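Local coordinates for protein nicotinate-nucleotide pyrophosphorylase (Francisella tularensis subsp. tularensis, PDB 3TQV) that probably catalyses the transfer of a phosphoribosyl group to quinolinate with loss of carbon dioxide, giving nicotinate mononucleotide for NAD biosynthesis, at residues A48-R53 with A91-L96; E54-C59 with K277-S282; I18-V23 with A64-N69; E42-T47 with G98-I103; K129-Y134 with N254-I259. One frame throughout, in Å; residues are numbered along the deposited sequence.

Contact 1: residues A48-R53 with A91-L96; sequences AFCITR and ARIFEL
Ala48 and Leu96 pair through their backbones in both directions. Leu96 N gives a nearly straight bond to Ala48 O (2.8 Å), and Ala48 N gives a more bent one to Leu96 O (2.9 Å). Cys50 is served in the same way by two different residues. Its N donates to Phe94 O (3.2 Å), and its O accepts from Ile93 N (2.9 Å). Residues 49 to 51 thus face four residues, 92 to 95, so strand 92-97 carries a beta bulge at Ile93 and Phe94. Farther on, a weak bond runs from Thr52 N to Ala91 O. Phe49 and Ile51 turn their backbone groups the other way, to Gln284 and Ser282 of strand 281-285.

On one face the guanidinium of Arg92 lies flat over the Phe49 ring, with its CZ 3.6 Å from the ring centroid and the planes 6° apart. Arg92 NH1 also forms a salt bridge with Glu95 OE2 (3.0 Å), with a weak, bent hydrogen bond. On the other face Cys50 CB sits over the Phe94 ring, and Cys50 SG meets Ile93 CD1. The pairing is that of the two central strands in the four-stranded antiparallel sheet of the N-terminal alpha/beta domain of the NadC family.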
# COMPACT_ATOMS: atom_id res chain seq x y z
N ALA B 48 -17.52 3.91 21.83
CA ALA B 48 -16.24 3.30 21.48
C ALA B 48 -15.16 4.36 21.32
O ALA B 48 -15.44 5.55 21.33
CB ALA B 48 -16.37 2.48 20.21
N PHE B 49 -13.92 3.91 21.15
CA PHE B 49 -12.84 4.86 20.92
C PHE B 49 -11.64 4.17 20.30
O PHE B 49 -11.47 2.96 20.45
CB PHE B 49 -12.47 5.56 22.23
CG PHE B 49 -11.91 4.65 23.29
CD1 PHE B 49 -10.56 4.32 23.31
CD2 PHE B 49 -12.73 4.13 24.29
CE1 PHE B 49 -10.04 3.50 24.28
CE2 PHE B 49 -12.22 3.30 25.27
CZ PHE B 49 -10.88 2.99 25.27
N CYS B 50 -10.82 4.94 19.60
CA CYS B 50 -9.72 4.36 18.85
C CYS B 50 -8.37 4.82 19.40
O CYS B 50 -8.15 6.02 19.58
CB CYS B 50 -9.86 4.76 17.37
SG CYS B 50 -8.44 4.33 16.34
N ILE B 51 -7.46 3.88 19.66
CA ILE B 51 -6.12 4.25 20.10
C ILE B 51 -5.06 3.94 19.08
O ILE B 51 -5.20 3.02 18.29
CB ILE B 51 -5.69 3.48 21.35
CG1 ILE B 51 -6.47 2.18 21.47
CG2 ILE B 51 -5.82 4.35 22.58
CD1 ILE B 51 -5.84 1.23 22.43
N THR B 52 -3.98 4.72 19.11
CA THR B 52 -2.72 4.29 18.54
C THR B 52 -1.98 3.48 19.61
O THR B 52 -2.18 3.70 20.80
CB THR B 52 -1.80 5.45 18.20
OG1 THR B 52 -2.57 6.61 17.90
CG2 THR B 52 -0.96 5.09 17.02
N ARG B 53 -1.13 2.56 19.19
CA ARG B 53 -0.28 1.90 20.15
C ARG B 53 1.14 2.47 20.00
O ARG B 53 2.08 2.03 20.67
CB ARG B 53 -0.29 0.39 19.93
CG ARG B 53 -1.66 -0.25 19.88
CD ARG B 53 -2.25 -0.49 21.27
NE ARG B 53 -3.28 -1.53 21.25
CZ ARG B 53 -4.12 -1.79 22.24
NH1 ARG B 53 -4.09 -1.08 23.36
NH2 ARG B 53 -5.02 -2.76 22.11
N ALA B 91 -2.62 7.29 22.78
CA ALA B 91 -3.62 8.34 22.89
C ALA B 91 -4.85 8.00 22.07
O ALA B 91 -4.77 7.25 21.08
CB ALA B 91 -3.04 9.66 22.43
N ARG B 92 -6.00 8.54 22.49
CA ARG B 92 -7.25 8.32 21.79
C ARG B 92 -7.36 9.33 20.66
O ARG B 92 -7.29 10.54 20.91
CB ARG B 92 -8.44 8.50 22.74
CG ARG B 92 -8.55 7.50 23.88
CD ARG B 92 -9.90 7.68 24.56
NE ARG B 92 -10.08 6.83 25.74
CZ ARG B 92 -11.23 6.74 26.41
NH1 ARG B 92 -12.28 7.43 26.01
NH2 ARG B 92 -11.32 5.95 27.48
N ILE B 93 -7.56 8.86 19.43
CA ILE B 93 -7.67 9.80 18.32
C ILE B 93 -9.11 10.25 18.05
O ILE B 93 -9.35 11.40 17.68
CB ILE B 93 -7.00 9.27 17.03
CG1 ILE B 93 -7.47 7.86 16.71
CG2 ILE B 93 -5.49 9.27 17.21
CD1 ILE B 93 -6.57 7.14 15.74
N PHE B 94 -10.07 9.36 18.25
CA PHE B 94 -11.45 9.77 18.09
C PHE B 94 -12.35 8.93 18.97
O PHE B 94 -11.93 7.91 19.48
CB PHE B 94 -11.90 9.71 16.62
CG PHE B 94 -11.96 8.31 16.04
CD1 PHE B 94 -13.10 7.53 16.20
CD2 PHE B 94 -10.88 7.79 15.35
CE1 PHE B 94 -13.16 6.24 15.67
CE2 PHE B 94 -10.92 6.52 14.82
CZ PHE B 94 -12.07 5.73 14.98
N GLU B 95 -13.58 9.40 19.16
CA GLU B 95 -14.56 8.66 19.94
C GLU B 95 -15.83 8.47 19.14
O GLU B 95 -16.19 9.29 18.30
CB GLU B 95 -14.86 9.37 21.26
CG GLU B 95 -13.74 9.24 22.27
CD GLU B 95 -13.91 10.16 23.46
OE1 GLU B 95 -14.66 11.16 23.34
OE2 GLU B 95 -13.29 9.89 24.52
N LEU B 96 -16.48 7.35 19.39
CA LEU B 96 -17.69 7.01 18.67
C LEU B 96 -18.83 6.84 19.65
O LEU B 96 -18.65 6.35 20.77
CB LEU B 96 -17.49 5.74 17.83
CG LEU B 96 -16.49 5.67 16.66
CD1 LEU B 96 -16.51 4.29 16.03
CD2 LEU B 96 -16.75 6.72 15.57

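Contact 2: residues E54-C59 with K277-S282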
# COMPACT_ATOMS: atom_id res chain seq x y z
N GLU B 54 1.29 3.47 19.13
CA GLU B 54 2.61 4.02 18.84
C GLU B 54 2.50 5.45 18.37
O GLU B 54 1.46 5.87 17.90
CB GLU B 54 3.32 3.17 17.80
CG GLU B 54 2.43 2.79 16.62
CD GLU B 54 3.18 2.10 15.49
OE1 GLU B 54 2.70 1.03 15.05
OE2 GLU B 54 4.22 2.65 15.05
N GLU B 55 3.57 6.21 18.53
CA GLU B 55 3.57 7.61 18.10
C GLU B 55 3.36 7.66 16.60
O GLU B 55 3.83 6.78 15.87
CB GLU B 55 4.89 8.28 18.48
CG GLU B 55 4.94 9.79 18.30
CD GLU B 55 6.26 10.36 18.81
OE1 GLU B 55 7.06 10.85 17.99
OE2 GLU B 55 6.49 10.30 20.03
N MSE B 56 2.66 8.69 16.14
CA MSE B 56 2.25 8.70 14.75
C MSE B 56 1.79 10.07 14.30
O MSE B 56 1.38 10.89 15.11
CB MSE B 56 1.11 7.71 14.55
CG MSE B 56 -0.10 8.01 15.41
SE MSE B 56 -1.65 8.52 14.34
CE MSE B 56 -2.26 6.77 13.75
N ILE B 57 1.87 10.30 12.98
CA ILE B 57 1.25 11.46 12.34
C ILE B 57 -0.08 11.03 11.75
O ILE B 57 -0.12 10.25 10.80
CB ILE B 57 2.13 12.05 11.23
CG1 ILE B 57 3.52 12.42 11.76
CG2 ILE B 57 1.46 13.27 10.62
CD1 ILE B 57 3.50 13.53 12.83
N LEU B 58 -1.16 11.53 12.33
CA LEU B 58 -2.50 11.19 11.88
C LEU B 58 -2.80 11.68 10.48
O LEU B 58 -2.46 12.81 10.09
CB LEU B 58 -3.54 11.77 12.85
CG LEU B 58 -5.03 11.72 12.45
CD1 LEU B 58 -5.46 10.30 12.07
CD2 LEU B 58 -5.90 12.27 13.59
N CYS B 59 -3.45 10.80 9.72
CA CYS B 59 -3.96 11.11 8.39
C CYS B 59 -5.10 10.13 8.09
O CYS B 59 -4.99 8.92 8.32
CB CYS B 59 -2.84 11.00 7.36
SG CYS B 59 -3.30 11.58 5.71
N LYS B 277 4.56 1.27 6.16
CA LYS B 277 4.63 0.76 7.52
C LYS B 277 3.34 1.22 8.19
O LYS B 277 3.21 2.37 8.61
CB LYS B 277 5.87 1.30 8.25
CG LYS B 277 6.09 0.74 9.64
CD LYS B 277 6.17 -0.80 9.63
CE LYS B 277 5.92 -1.41 11.03
NZ LYS B 277 7.00 -1.12 12.03
N ALA B 278 2.36 0.33 8.25
CA ALA B 278 1.08 0.68 8.87
C ALA B 278 1.22 0.95 10.38
O ALA B 278 1.93 0.25 11.11
CB ALA B 278 0.03 -0.39 8.61
N ILE B 279 0.54 2.00 10.82
CA ILE B 279 0.45 2.32 12.22
C ILE B 279 -0.48 1.33 12.91
O ILE B 279 -1.54 0.99 12.39
CB ILE B 279 -0.11 3.74 12.44
CG1 ILE B 279 0.84 4.78 11.83
CG2 ILE B 279 -0.37 3.98 13.92
CD1 ILE B 279 2.35 4.47 12.02
N ASP B 280 -0.07 0.89 14.10
CA ASP B 280 -0.87 -0.03 14.89
C ASP B 280 -1.99 0.68 15.67
O ASP B 280 -1.75 1.57 16.53
CB ASP B 280 0.03 -0.84 15.82
CG ASP B 280 -0.72 -1.91 16.56
OD1 ASP B 280 -1.79 -2.35 16.08
OD2 ASP B 280 -0.24 -2.32 17.63
N LEU B 281 -3.21 0.29 15.35
CA LEU B 281 -4.40 0.94 15.87
C LEU B 281 -5.23 -0.09 16.55
O LEU B 281 -4.98 -1.27 16.42
CB LEU B 281 -5.21 1.55 14.72
CG LEU B 281 -4.47 2.62 13.93
CD1 LEU B 281 -5.42 3.29 12.95
CD2 LEU B 281 -3.87 3.63 14.89
N SER B 282 -6.23 0.36 17.30
CA SER B 282 -7.20 -0.54 17.89
C SER B 282 -8.52 0.23 18.15
O SER B 282 -8.50 1.36 18.62
CB SER B 282 -6.62 -1.16 19.16
OG SER B 282 -7.55 -2.02 19.78
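Met56, a selenomethionine, meets Ile279 and Leu281 where the C-terminal end of the chain returns to the N-terminal alpha/beta domain. Strand 281-285 starts here and becomes an outer strand of the four-stranded antiparallel sheet. The contact has a buried apolar part and a more open polar part.

The methyl of Met56 does most of the touching in the buried part. CE of Met56 lies 3.4 Å from Ile279 CG2 and 3.7 Å from Leu281 CD2, so it touches both residues at once. The Met56 chain bends at chi2 (113°) and again at chi3, which turns CE towards these two branches. Its CB also packs on Ile279, with CG1 4.0 Å away. Ser118 of helix 100-130 touches Met56, and Thr52 touches Ile279 and Leu281, so the apolar group is closed in by neighbours.

The looser part holds Glu54 and Asp280, both partly exposed. Their carboxylates do not pair. Glu54 OE1 and Asp280 OD2 are 5.1 Å apart and probably repel weakly. Lys277 NZ, at 5.6 Å from Glu54 OE2, is too far for a salt bridge, though its charge may offset part of this. The Glu54 chain runs extended beyond CG and crosses Asp280 at about a right angle. It ends in one hydrogen bond: Asp280 N donates to Glu54 OE1 (2.9 Å) from above the carboxylate plane.

Contact 3: residues I18-V23 with A64-N69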
# COMPACT_ATOMS: atom_id res chain seq x y z
N ILE B 18 -13.20 11.57 -4.76
CA ILE B 18 -12.18 10.53 -4.64
C ILE B 18 -12.23 9.84 -3.26
O ILE B 18 -12.01 8.64 -3.15
CB ILE B 18 -10.77 11.10 -4.87
CG1 ILE B 18 -10.62 11.60 -6.30
CG2 ILE B 18 -9.71 10.05 -4.59
CD1 ILE B 18 -10.49 10.50 -7.33
N VAL B 19 -12.50 10.59 -2.21
CA VAL B 19 -12.66 9.99 -0.89
C VAL B 19 -13.88 9.07 -0.91
O VAL B 19 -13.83 7.93 -0.44
CB VAL B 19 -12.80 11.05 0.21
CG1 VAL B 19 -13.39 10.44 1.47
CG2 VAL B 19 -11.44 11.69 0.50
N THR B 20 -14.96 9.57 -1.49
CA THR B 20 -16.20 8.82 -1.56
C THR B 20 -16.02 7.49 -2.29
O THR B 20 -16.35 6.43 -1.75
CB THR B 20 -17.32 9.65 -2.24
OG1 THR B 20 -17.66 10.77 -1.41
CG2 THR B 20 -18.58 8.79 -2.46
N ARG B 21 -15.48 7.54 -3.50
CA ARG B 21 -15.38 6.35 -4.34
C ARG B 21 -14.49 5.28 -3.73
O ARG B 21 -14.76 4.09 -3.81
CB ARG B 21 -14.86 6.71 -5.72
CG ARG B 21 -14.80 5.54 -6.66
CD ARG B 21 -13.52 5.59 -7.45
NE ARG B 21 -13.43 6.81 -8.24
CZ ARG B 21 -12.29 7.32 -8.70
NH1 ARG B 21 -11.13 6.72 -8.43
NH2 ARG B 21 -12.29 8.43 -9.42
N LEU B 22 -13.40 5.73 -3.11
CA LEU B 22 -12.47 4.84 -2.45
C LEU B 22 -13.10 4.15 -1.23
O LEU B 22 -12.81 3.00 -0.93
CB LEU B 22 -11.23 5.62 -2.04
CG LEU B 22 -10.03 5.52 -2.98
CD1 LEU B 22 -8.95 6.52 -2.59
CD2 LEU B 22 -9.49 4.10 -3.01
N VAL B 23 -13.95 4.87 -0.51
CA VAL B 23 -14.62 4.31 0.64
C VAL B 23 -15.66 3.30 0.18
O VAL B 23 -15.62 2.14 0.56
CB VAL B 23 -15.26 5.42 1.52
CG1 VAL B 23 -16.26 4.83 2.52
CG2 VAL B 23 -14.17 6.20 2.23
N ALA B 64 -12.34 8.07 7.23
CA ALA B 64 -13.08 7.56 8.37
C ALA B 64 -14.46 8.21 8.42
O ALA B 64 -15.47 7.52 8.47
CB ALA B 64 -12.34 7.84 9.63
N ASN B 65 -14.48 9.54 8.38
CA ASN B 65 -15.73 10.28 8.31
C ASN B 65 -16.64 9.76 7.20
O ASN B 65 -17.86 9.64 7.38
CB ASN B 65 -15.45 11.77 8.07
CG ASN B 65 -14.94 12.49 9.33
OD1 ASN B 65 -14.99 11.95 10.44
ND2 ASN B 65 -14.45 13.71 9.15
N GLU B 66 -16.05 9.46 6.04
CA GLU B 66 -16.84 9.09 4.89
C GLU B 66 -17.38 7.68 5.04
O GLU B 66 -18.50 7.39 4.61
CB GLU B 66 -16.04 9.27 3.59
CG GLU B 66 -16.81 8.96 2.30
CD GLU B 66 -18.18 9.62 2.24
OE1 GLU B 66 -18.43 10.58 3.01
OE2 GLU B 66 -19.02 9.17 1.43
N VAL B 67 -16.60 6.81 5.68
CA VAL B 67 -17.07 5.48 6.05
C VAL B 67 -18.30 5.58 6.95
O VAL B 67 -19.34 5.01 6.65
CB VAL B 67 -15.99 4.64 6.77
CG1 VAL B 67 -16.53 3.29 7.17
CG2 VAL B 67 -14.75 4.48 5.89
N ILE B 68 -18.18 6.30 8.06
CA ILE B 68 -19.34 6.54 8.93
C ILE B 68 -20.56 6.98 8.12
O ILE B 68 -21.62 6.36 8.15
CB ILE B 68 -19.06 7.63 9.99
CG1 ILE B 68 -18.11 7.10 11.05
CG2 ILE B 68 -20.35 8.09 10.67
CD1 ILE B 68 -18.11 5.59 11.13
N ASN B 69 -20.36 8.08 7.38
CA ASN B 69 -21.39 8.70 6.57
C ASN B 69 -22.11 7.73 5.65
O ASN B 69 -23.34 7.80 5.50
CB ASN B 69 -20.75 9.80 5.73
CG ASN B 69 -21.78 10.64 5.00
OD1 ASN B 69 -21.71 10.82 3.78
ND2 ASN B 69 -22.75 11.14 5.75
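Val23 and Val67 stand where helix 16-31 crosses helix 61-71, and their CA atoms are 6.1 Å apart. The axes of the two segments approach to 9.4 Å at a crossing angle of -62°. Thr20 and Glu66 form the next close backbone pair.

Glu66 is the main side chain. Its aliphatic part leans on two valines one helical turn apart. Glu66 CB lies 3.6 Å from Val19 CG1, and Glu66 CG lies 3.8 Å from Val23 CG2. With CG anti to the backbone N (chi1 -178°) the chain first reaches the other helix, and a bend at chi2 (48°) then takes the carboxylate towards Thr20. Glu66 OE2 stays 3.5 Å from Thr20 OG1, without a hydrogen bond. The Thr20 hydroxyl is bonded to Asn16 O in its own helix. Val23 uses its other branch for Val67, with CG1 3.7 Å from Val67 CG2.

Val67 also touches Thr109 and Ile110, so the long helix 100-130 packs against helix 61-71 beside the crossing. Asn65 bonds Trp79 of the sheet from another side of helix 61-71. Helix 16-31 thus packs on the side of helix 61-71 away from the four-stranded sheet, as an outer helix over the sheet-and-helix N-terminal domain.

Contact 4: residues E42-T47 with G98-I103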
# COMPACT_ATOMS: atom_id res chain seq x y z
N GLU B 42 -26.41 -7.25 20.03
CA GLU B 42 -27.62 -6.54 20.42
C GLU B 42 -27.77 -5.35 19.48
O GLU B 42 -26.79 -4.71 19.13
CB GLU B 42 -27.54 -6.03 21.86
CG GLU B 42 -27.92 -7.04 22.94
CD GLU B 42 -28.28 -6.35 24.26
OE1 GLU B 42 -27.46 -6.38 25.21
OE2 GLU B 42 -29.39 -5.77 24.35
N ASP B 43 -29.00 -5.07 19.06
CA ASP B 43 -29.27 -3.98 18.14
C ASP B 43 -29.53 -2.69 18.93
O ASP B 43 -30.65 -2.20 18.99
CB ASP B 43 -30.47 -4.32 17.24
CG ASP B 43 -30.67 -3.32 16.12
OD1 ASP B 43 -29.68 -2.75 15.63
OD2 ASP B 43 -31.84 -3.11 15.72
N ILE B 44 -28.48 -2.17 19.55
CA ILE B 44 -28.59 -1.04 20.45
C ILE B 44 -27.50 0.00 20.21
O ILE B 44 -26.61 -0.18 19.37
CB ILE B 44 -28.49 -1.49 21.91
CG1 ILE B 44 -27.06 -1.93 22.23
CG2 ILE B 44 -29.46 -2.63 22.20
CD1 ILE B 44 -26.67 -1.75 23.69
N ASP B 45 -27.56 1.11 20.93
CA ASP B 45 -26.49 2.09 20.86
C ASP B 45 -25.41 1.75 21.87
O ASP B 45 -25.68 1.13 22.90
CB ASP B 45 -27.00 3.52 21.10
CG ASP B 45 -27.56 4.16 19.84
OD1 ASP B 45 -27.68 3.45 18.82
OD2 ASP B 45 -27.88 5.36 19.87
N THR B 46 -24.19 2.14 21.56
CA THR B 46 -23.12 2.08 22.53
C THR B 46 -22.07 3.14 22.22
O THR B 46 -22.34 4.16 21.59
CB THR B 46 -22.47 0.70 22.59
OG1 THR B 46 -21.46 0.71 23.59
CG2 THR B 46 -21.86 0.31 21.26
N THR B 47 -20.85 2.86 22.66
CA THR B 47 -19.80 3.85 22.68
C THR B 47 -18.52 3.15 22.26
O THR B 47 -18.42 1.92 22.34
CB THR B 47 -19.65 4.40 24.12
OG1 THR B 47 -19.68 5.84 24.10
CG2 THR B 47 -18.37 3.87 24.79
N GLY B 98 -22.79 5.32 18.97
CA GLY B 98 -23.77 4.88 18.00
C GLY B 98 -24.14 3.43 18.10
O GLY B 98 -23.95 2.81 19.13
N ASN B 99 -24.66 2.90 17.00
CA ASN B 99 -25.14 1.52 16.95
C ASN B 99 -24.01 0.48 16.92
O ASN B 99 -23.08 0.60 16.15
CB ASN B 99 -26.05 1.33 15.73
CG ASN B 99 -26.56 -0.09 15.60
OD1 ASN B 99 -25.91 -0.94 15.00
ND2 ASN B 99 -27.73 -0.35 16.18
N VAL B 100 -24.13 -0.53 17.77
CA VAL B 100 -23.13 -1.59 17.90
C VAL B 100 -22.78 -2.26 16.56
O VAL B 100 -21.61 -2.47 16.23
CB VAL B 100 -23.63 -2.70 18.83
CG1 VAL B 100 -22.46 -3.47 19.40
CG2 VAL B 100 -24.45 -2.12 19.95
N ARG B 101 -23.81 -2.59 15.79
CA ARG B 101 -23.65 -3.36 14.57
C ARG B 101 -22.96 -2.53 13.52
O ARG B 101 -22.01 -2.96 12.88
CB ARG B 101 -25.02 -3.85 14.07
CG ARG B 101 -25.80 -4.59 15.14
CD ARG B 101 -27.01 -5.28 14.56
NE ARG B 101 -27.66 -6.17 15.51
CZ ARG B 101 -28.82 -6.77 15.29
NH1 ARG B 101 -29.45 -6.57 14.14
NH2 ARG B 101 -29.36 -7.56 16.19
N SER B 102 -23.46 -1.31 13.34
CA SER B 102 -22.85 -0.35 12.42
C SER B 102 -21.38 -0.18 12.79
O SER B 102 -20.50 -0.34 11.95
CB SER B 102 -23.58 0.99 12.53
OG SER B 102 -24.98 0.84 12.37
N ILE B 103 -21.12 0.11 14.06
CA ILE B 103 -19.77 0.34 14.54
C ILE B 103 -18.85 -0.86 14.29
O ILE B 103 -17.72 -0.69 13.81
CB ILE B 103 -19.76 0.68 16.04
CG1 ILE B 103 -20.33 2.08 16.27
CG2 ILE B 103 -18.35 0.62 16.60
CD1 ILE B 103 -20.58 2.41 17.73
O HOH W 1 -29.28 1.56 17.47
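Thr46 and Gly98 form an antiparallel hydrogen-bonded backbone pair, just before the chain turns into helix 100-130. Gly98 N donates to Thr46 O (2.9 Å). The return bond, from Thr46 N to Gly98 O, is modelled too short for its length to be trusted. Two residues on, Val100 N donates almost straight to Ile44 O (3.0 Å). Through this bond the first turn of helix 100-130 takes over the pairing from the strand.

The polar side chains centre on Asn99, the N-cap of that helix. Its OD1 accepts from Ser102 N (3.0 Å), in the carbonyl plane and on a lone pair, and more weakly from Arg101 N. Its ND2 donates to Asp43 OD1 (3.1 Å), which it meets from above the carboxylate plane. A water bridges the same ND2 to Asp45 OD1.

The charged pair is looser. Arg101 spreads its guanidinium over Asp43 CB, 3.5 Å from CZ, and the nearest charge contact to Asp43 OD1 is long. Arg101 NE is bonded to Ala41 O.

The apolar contacts gather on Val100. Val100 CG2 meets Ile44 CG1 (3.5 Å) and Thr46 CG2 (3.8 Å).

Both ends of the Asn99 amide are therefore used: the oxygen faces the helix N-H groups and the nitrogen faces Asp43 and the water. This fixes the rotation of the amide and joins the helix start to the loop before strand 45-52.

Contact 5: residues K129-Y134 with N254-I259; sequences KLISQY and NSIVAI
Ile131 pushes its CG2 methyl against the side of Ile256. It is 3.5 Å from both CG1 and CD1 of Ile256, so it sits across the CG1-CD1 bond at the end of the extended arm. The two side chains cross at about a right angle. Leu130 approaches from the other branch, with its CD1 4.2 Å from Ile256 CG2. Ile256 thus fits between two neighbouring residues at the end of helix 100-130.

Val257 makes the second fit. Its two methyls part and enter different hollows. CG2 lies against the backbone of Leu130, 3.8 Å from the O atom. CG1 (chi1 171° places it anti to the backbone N) reaches Tyr134, 3.4 Å from the OH atom. The Tyr134 ring can stand there because a type I turn from Ile131 to Tyr134 folds the chain back towards helix 256-260. The backbone bond from Tyr134 N to Ile131 O (3.2 Å) closes this turn. Ala260 adds to the hollow by touching Ile131 and Tyr134.

The contact joins the end of the long helix to a short helix of the C-terminal TIM-barrel-like domain. Ile256 also packs on Ile267 of the parallel sheet, and its side chain is about 5 Å from that of Val269, a predicted substrate-binding residue. Aliphatic groups make most of the contact. The two oxygens in it, Tyr134 OH and Leu130 O, meet valine methyls, so the fit rests on shape and burial.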
# COMPACT_ATOMS: atom_id res chain seq x y z
N LYS B 129 12.16 15.14 10.07
CA LYS B 129 12.90 15.45 11.29
C LYS B 129 14.39 15.15 11.10
O LYS B 129 15.25 15.86 11.65
CB LYS B 129 12.32 14.73 12.51
CG LYS B 129 10.89 15.19 12.89
CD LYS B 129 10.85 16.63 13.48
CE LYS B 129 10.01 17.64 12.62
NZ LYS B 129 10.75 18.33 11.48
N LEU B 130 14.71 14.15 10.29
CA LEU B 130 16.12 13.81 10.06
C LEU B 130 16.89 14.95 9.41
O LEU B 130 18.11 15.06 9.59
CB LEU B 130 16.28 12.52 9.25
CG LEU B 130 16.07 11.22 10.04
CD1 LEU B 130 16.29 9.98 9.17
CD2 LEU B 130 16.98 11.19 11.27
N ILE B 131 16.19 15.80 8.67
CA ILE B 131 16.86 16.82 7.87
C ILE B 131 16.40 18.21 8.26
O ILE B 131 16.49 19.14 7.46
CB ILE B 131 16.63 16.62 6.35
CG1 ILE B 131 15.22 17.04 5.93
CG2 ILE B 131 16.94 15.17 5.91
CD1 ILE B 131 15.06 17.13 4.41
N SER B 132 15.91 18.33 9.50
CA SER B 132 15.32 19.58 9.98
C SER B 132 16.36 20.68 10.19
O SER B 132 16.04 21.87 10.17
CB SER B 132 14.53 19.32 11.26
OG SER B 132 15.30 18.66 12.25
N GLN B 133 17.61 20.27 10.39
CA GLN B 133 18.72 21.20 10.57
C GLN B 133 19.25 21.79 9.26
O GLN B 133 19.98 22.78 9.26
CB GLN B 133 19.85 20.51 11.33
CG GLN B 133 19.56 20.29 12.79
CD GLN B 133 20.42 19.20 13.41
OE1 GLN B 133 20.95 18.33 12.72
NE2 GLN B 133 20.57 19.25 14.73
N TYR B 134 18.91 21.18 8.13
CA TYR B 134 19.44 21.62 6.85
C TYR B 134 18.35 22.39 6.11
O TYR B 134 17.21 22.40 6.55
CB TYR B 134 19.96 20.42 6.05
CG TYR B 134 20.68 19.42 6.94
CD1 TYR B 134 22.03 19.59 7.31
CD2 TYR B 134 20.00 18.32 7.46
CE1 TYR B 134 22.68 18.67 8.15
CE2 TYR B 134 20.64 17.40 8.30
CZ TYR B 134 21.98 17.57 8.64
OH TYR B 134 22.58 16.64 9.47
N ASN B 254 18.67 6.16 5.88
CA ASN B 254 20.09 5.94 6.13
C ASN B 254 21.04 6.70 5.21
O ASN B 254 22.24 6.76 5.47
CB ASN B 254 20.41 4.44 6.13
CG ASN B 254 19.82 3.72 7.33
OD1 ASN B 254 20.26 3.91 8.46
ND2 ASN B 254 18.81 2.90 7.08
N SER B 255 20.50 7.31 4.16
CA SER B 255 21.34 8.02 3.20
C SER B 255 20.99 9.51 3.09
O SER B 255 21.79 10.31 2.60
CB SER B 255 21.25 7.35 1.82
OG SER B 255 19.95 7.44 1.30
N ILE B 256 19.80 9.87 3.56
CA ILE B 256 19.26 11.21 3.38
C ILE B 256 20.10 12.33 4.04
O ILE B 256 20.29 13.39 3.45
CB ILE B 256 17.80 11.28 3.85
CG1 ILE B 256 17.17 12.63 3.46
CG2 ILE B 256 17.72 11.00 5.33
CD1 ILE B 256 15.65 12.75 3.70
N VAL B 257 20.62 12.07 5.23
CA VAL B 257 21.40 13.06 5.98
C VAL B 257 22.71 13.47 5.31
O VAL B 257 23.06 14.65 5.26
CB VAL B 257 21.73 12.55 7.40
CG1 VAL B 257 22.72 13.50 8.09
CG2 VAL B 257 20.46 12.38 8.21
N ALA B 258 23.43 12.47 4.80
CA ALA B 258 24.66 12.72 4.06
C ALA B 258 24.38 13.63 2.86
O ALA B 258 25.13 14.57 2.59
CB ALA B 258 25.26 11.42 3.59
N ILE B 259 23.31 13.33 2.13
CA ILE B 259 22.91 14.12 0.98
C ILE B 259 22.43 15.50 1.38
O ILE B 259 22.73 16.50 0.72
CB ILE B 259 21.80 13.42 0.19
CG1 ILE B 259 22.37 12.16 -0.46
CG2 ILE B 259 21.21 14.36 -0.85
CD1 ILE B 259 21.40 11.01 -0.54

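How the contacts relate
From the N terminus, contact 3 is the first to close, bringing helix 61-71 back to helix 16-31. Contact 4 opens inside that loop and closes at 98-103. Contact 1 is nested within contact 4, and both use strand 45-52. Contact 3 crosses contacts 1, 2 and 4. Contact 2 also crosses contacts 1 and 4, because its second segment comes only near the C terminus. Its long loop spans the barrel-like domain and encloses contact 5. Contacts 4 and 5 lie near the two ends of helix 100-130, their centres about 47 Å apart. Contacts 1 and 2 touch through backbone bonds between strands 45-52 and 281-285, so the C-terminal strand joins the sheet built by the N-terminal part.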